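Local coordinates for protein KLLA0A11308p (Kluyveromyces lactis, PDB 6AM0) that probably binds mRNA as a member of the EDC3 family, this chain being the N-terminal Sm-like (LSm) domain of the longer protein, at residues L2-E10 and I19-S27. Numbering follows the deposited sequence.
Sequences LNFKGYQIE and ITGTLKQVS
Ile-9 N donates to Gly-21 O at 2.9 Å, the shortest polar link between the two strands, and Gly-21 N returns the bond to Ile-9 O. From this hydrogen-bonded pair the antiparallel ladder continues to the non-hydrogen-bonded pair Glu-10 and Thr-20. In the other direction, Tyr-7 O accepts from Leu-23 N at 3.2 Å, and Gly-6 N donates a hydrogen bond to Leu-23 O (3.2 Å) in the carbonyl plane, so both backbone polar groups of Leu-23 are engaged. The CA-H of Lys-5 makes a weak approach to the same oxygen. Lys-5 and Gly-6 belong to the type II turn from Phe-4 to Tyr-7, with glycine at its third position.

The side chain of Leu-23 reaches for the turn: with CG anti to the backbone N (chi1 166°), its CD2 lies 3.6 Å from Phe-4 CB, while its CB meets Ile-9 CG1. On the face opposite Ile-9, the Gln-8 side chain crosses that of Thr-20 at about a right angle; a bend at chi2 (56°) turns the Gln-8 amide toward the two threonines, with OE1 at 3.3 Å from Thr-22 CG2 and NE2 near Thr-20 CG2. Lys-5, extended, runs alongside Gln-25, whose OE1 bonds Asn-46 of the KLLA0E01827p chain. Thus backbone bonding carries the Sm hairpin pairing back into the turn, while the two faces of the hairpin differ: apolar at Ile-9 and Leu-23, and polar with threonine methyls at Gln-8, Thr-20 and Thr-22.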
loop_
_atom_site.group_PDB
_atom_site.type_symbol
_atom_site.label_atom_id
_atom_site.label_comp_id
_atom_site.label_asym_id
_atom_site.label_seq_id
_atom_site.Cartn_x
_atom_site.Cartn_y
_atom_site.Cartn_z
ATOM N N LEU D 2 -4.475 -4.483 20.527
ATOM C CA LEU D 2 -4.205 -5.748 19.854
ATOM C C LEU D 2 -5.351 -6.149 18.937
ATOM O O LEU D 2 -5.148 -6.908 17.981
ATOM C CB LEU D 2 -3.960 -6.846 20.885
ATOM C CG LEU D 2 -3.213 -8.032 20.293
ATOM C CD1 LEU D 2 -1.898 -7.508 19.750
ATOM C CD2 LEU D 2 -3.008 -9.130 21.323
ATOM N N ASN D 3 -6.555 -5.666 19.222
ATOM C CA ASN D 3 -7.726 -5.976 18.421
ATOM C C ASN D 3 -7.822 -5.009 17.249
ATOM O O ASN D 3 -7.542 -3.814 17.379
ATOM C CB ASN D 3 -9.002 -5.923 19.267
ATOM C CG ASN D 3 -9.507 -4.508 19.488
ATOM O OD1 ASN D 3 -8.749 -3.611 19.851
ATOM N ND2 ASN D 3 -10.800 -4.304 19.263
ATOM N N PHE D 4 -8.195 -5.547 16.098
ATOM C CA PHE D 4 -8.447 -4.767 14.896
ATOM C C PHE D 4 -9.914 -4.886 14.513
ATOM O O PHE D 4 -10.278 -4.827 13.339
ATOM C CB PHE D 4 -7.525 -5.220 13.766
ATOM C CG PHE D 4 -6.069 -4.987 14.051
ATOM C CD1 PHE D 4 -5.562 -3.702 14.106
ATOM C CD2 PHE D 4 -5.219 -6.051 14.306
ATOM C CE1 PHE D 4 -4.228 -3.479 14.376
ATOM C CE2 PHE D 4 -3.881 -5.832 14.578
ATOM C CZ PHE D 4 -3.386 -4.543 14.615
ATOM N N LYS D 5 -10.755 -5.067 15.525
ATOM C CA LYS D 5 -12.177 -5.279 15.313
ATOM C C LYS D 5 -12.817 -4.037 14.711
ATOM O O LYS D 5 -12.593 -2.916 15.176
ATOM C CB LYS D 5 -12.825 -5.640 16.647
ATOM C CG LYS D 5 -12.397 -7.020 17.117
ATOM C CD LYS D 5 -12.430 -7.152 18.630
ATOM C CE LYS D 5 -11.702 -8.412 19.074
ATOM N NZ LYS D 5 -12.023 -8.786 20.476
ATOM N N GLY D 6 -13.609 -4.247 13.662
ATOM C CA GLY D 6 -14.237 -3.180 12.918
ATOM C C GLY D 6 -13.550 -2.845 11.611
ATOM O O GLY D 6 -14.137 -2.130 10.789
ATOM N N TYR D 7 -12.328 -3.328 11.401
ATOM C CA TYR D 7 -11.633 -3.085 10.147
ATOM C C TYR D 7 -12.279 -3.879 9.017
ATOM O O TYR D 7 -12.673 -5.036 9.192
ATOM C CB TYR D 7 -10.156 -3.459 10.286
ATOM C CG TYR D 7 -9.319 -2.405 10.981
ATOM C CD1 TYR D 7 -9.608 -2.012 12.281
ATOM C CD2 TYR D 7 -8.234 -1.816 10.350
ATOM C CE1 TYR D 7 -8.850 -1.054 12.931
ATOM C CE2 TYR D 7 -7.468 -0.854 10.993
ATOM C CZ TYR D 7 -7.781 -0.479 12.284
ATOM O OH TYR D 7 -7.029 0.473 12.934
ATOM N N GLN D 8 -12.354 -3.258 7.842
ATOM C CA GLN D 8 -12.894 -3.904 6.651
ATOM C C GLN D 8 -11.803 -4.749 6.001
ATOM O O GLN D 8 -10.728 -4.234 5.674
ATOM C CB GLN D 8 -13.420 -2.842 5.689
ATOM C CG GLN D 8 -14.224 -3.346 4.499
ATOM C CD GLN D 8 -15.417 -4.199 4.889
ATOM O OE1 GLN D 8 -15.854 -4.200 6.040
ATOM N NE2 GLN D 8 -15.969 -4.914 3.918
ATOM N N ILE D 9 -12.073 -6.039 5.798
ATOM C CA ILE D 9 -11.039 -7.006 5.442
ATOM C C ILE D 9 -11.452 -7.752 4.179
ATOM O O ILE D 9 -12.637 -8.038 3.971
ATOM C CB ILE D 9 -10.777 -7.998 6.599
ATOM C CG1 ILE D 9 -10.418 -7.248 7.885
ATOM C CG2 ILE D 9 -9.674 -8.989 6.245
ATOM C CD1 ILE D 9 -9.234 -6.320 7.744
ATOM N N GLU D 10 -10.463 -8.059 3.333
ATOM C CA GLU D 10 -10.646 -8.881 2.143
ATOM C C GLU D 10 -9.519 -9.903 2.083
ATOM O O GLU D 10 -8.343 -9.538 2.173
ATOM C CB GLU D 10 -10.669 -8.017 0.878
ATOM C CG GLU D 10 -11.333 -8.666 -0.324
ATOM C CD GLU D 10 -11.697 -7.655 -1.396
ATOM O OE1 GLU D 10 -11.479 -6.445 -1.171
ATOM O OE2 GLU D 10 -12.205 -8.069 -2.461
ATOM N N ILE D 19 -12.962 -13.209 -0.202
ATOM C CA ILE D 19 -14.043 -13.057 0.762
ATOM C C ILE D 19 -13.867 -11.690 1.402
ATOM O O ILE D 19 -12.750 -11.312 1.769
ATOM C CB ILE D 19 -14.043 -14.167 1.838
ATOM C CG1 ILE D 19 -14.050 -15.562 1.204
ATOM C CG2 ILE D 19 -15.217 -13.985 2.784
ATOM C CD1 ILE D 19 -14.969 -15.710 0.013
ATOM N N THR D 20 -14.960 -10.951 1.541
ATOM C CA THR D 20 -14.926 -9.627 2.146
ATOM C C THR D 20 -15.836 -9.613 3.363
ATOM O O THR D 20 -16.958 -10.122 3.308
ATOM C CB THR D 20 -15.381 -8.545 1.154
ATOM O OG1 THR D 20 -14.677 -8.687 -0.086
ATOM C CG2 THR D 20 -15.118 -7.158 1.718
ATOM N N GLY D 21 -15.365 -9.015 4.454
ATOM C CA GLY D 21 -16.183 -8.968 5.655
ATOM C C GLY D 21 -15.563 -8.090 6.718
ATOM O O GLY D 21 -14.451 -7.573 6.564
ATOM N N THR D 22 -16.309 -7.924 7.811
ATOM C CA THR D 22 -15.864 -7.103 8.933
ATOM C C THR D 22 -15.224 -7.984 9.999
ATOM O O THR D 22 -15.767 -9.034 10.350
ATOM C CB THR D 22 -17.023 -6.293 9.518
ATOM O OG1 THR D 22 -17.995 -7.177 10.089
ATOM C CG2 THR D 22 -17.688 -5.468 8.429
ATOM N N LEU D 23 -14.070 -7.560 10.508
ATOM C CA LEU D 23 -13.310 -8.389 11.438
ATOM C C LEU D 23 -13.995 -8.426 12.803
ATOM O O LEU D 23 -14.144 -7.392 13.463
ATOM C CB LEU D 23 -11.875 -7.874 11.554
ATOM C CG LEU D 23 -10.999 -8.392 12.698
ATOM C CD1 LEU D 23 -10.963 -9.902 12.694
ATOM C CD2 LEU D 23 -9.592 -7.849 12.568
ATOM N N LYS D 24 -14.414 -9.624 13.214
ATOM C CA LYS D 24 -15.092 -9.880 14.480
ATOM C C LYS D 24 -14.107 -10.173 15.609
ATOM O O LYS D 24 -14.232 -9.617 16.704
ATOM C CB LYS D 24 -16.054 -11.061 14.312
ATOM C CG LYS D 24 -16.923 -11.369 15.513
ATOM C CD LYS D 24 -17.786 -10.198 15.913
ATOM C CE LYS D 24 -19.107 -10.694 16.482
ATOM N NZ LYS D 24 -19.785 -11.634 15.543
ATOM N N GLN D 25 -13.127 -11.036 15.352
ATOM C CA GLN D 25 -12.018 -11.276 16.266
ATOM C C GLN D 25 -10.957 -12.078 15.527
ATOM O O GLN D 25 -11.257 -12.801 14.573
ATOM C CB GLN D 25 -12.484 -12.007 17.529
ATOM C CG GLN D 25 -12.879 -13.449 17.301
ATOM C CD GLN D 25 -13.128 -14.187 18.595
ATOM O OE1 GLN D 25 -12.569 -13.836 19.635
ATOM N NE2 GLN D 25 -13.973 -15.211 18.544
ATOM N N VAL D 26 -9.714 -11.948 15.985
ATOM C CA VAL D 26 -8.579 -12.600 15.342
ATOM C C VAL D 26 -7.627 -13.150 16.399
ATOM O O VAL D 26 -7.350 -12.497 17.410
ATOM C CB VAL D 26 -7.847 -11.635 14.382
ATOM C CG1 VAL D 26 -7.425 -10.361 15.105
ATOM C CG2 VAL D 26 -6.647 -12.316 13.745
ATOM N N SER D 27 -7.130 -14.358 16.153
ATOM C CA SER D 27 -6.099 -14.998 16.958
ATOM C C SER D 27 -5.098 -15.633 15.998
ATOM O O SER D 27 -5.390 -15.754 14.800
ATOM C CB SER D 27 -6.706 -16.034 17.906
ATOM O OG SER D 27 -7.210 -17.153 17.197
#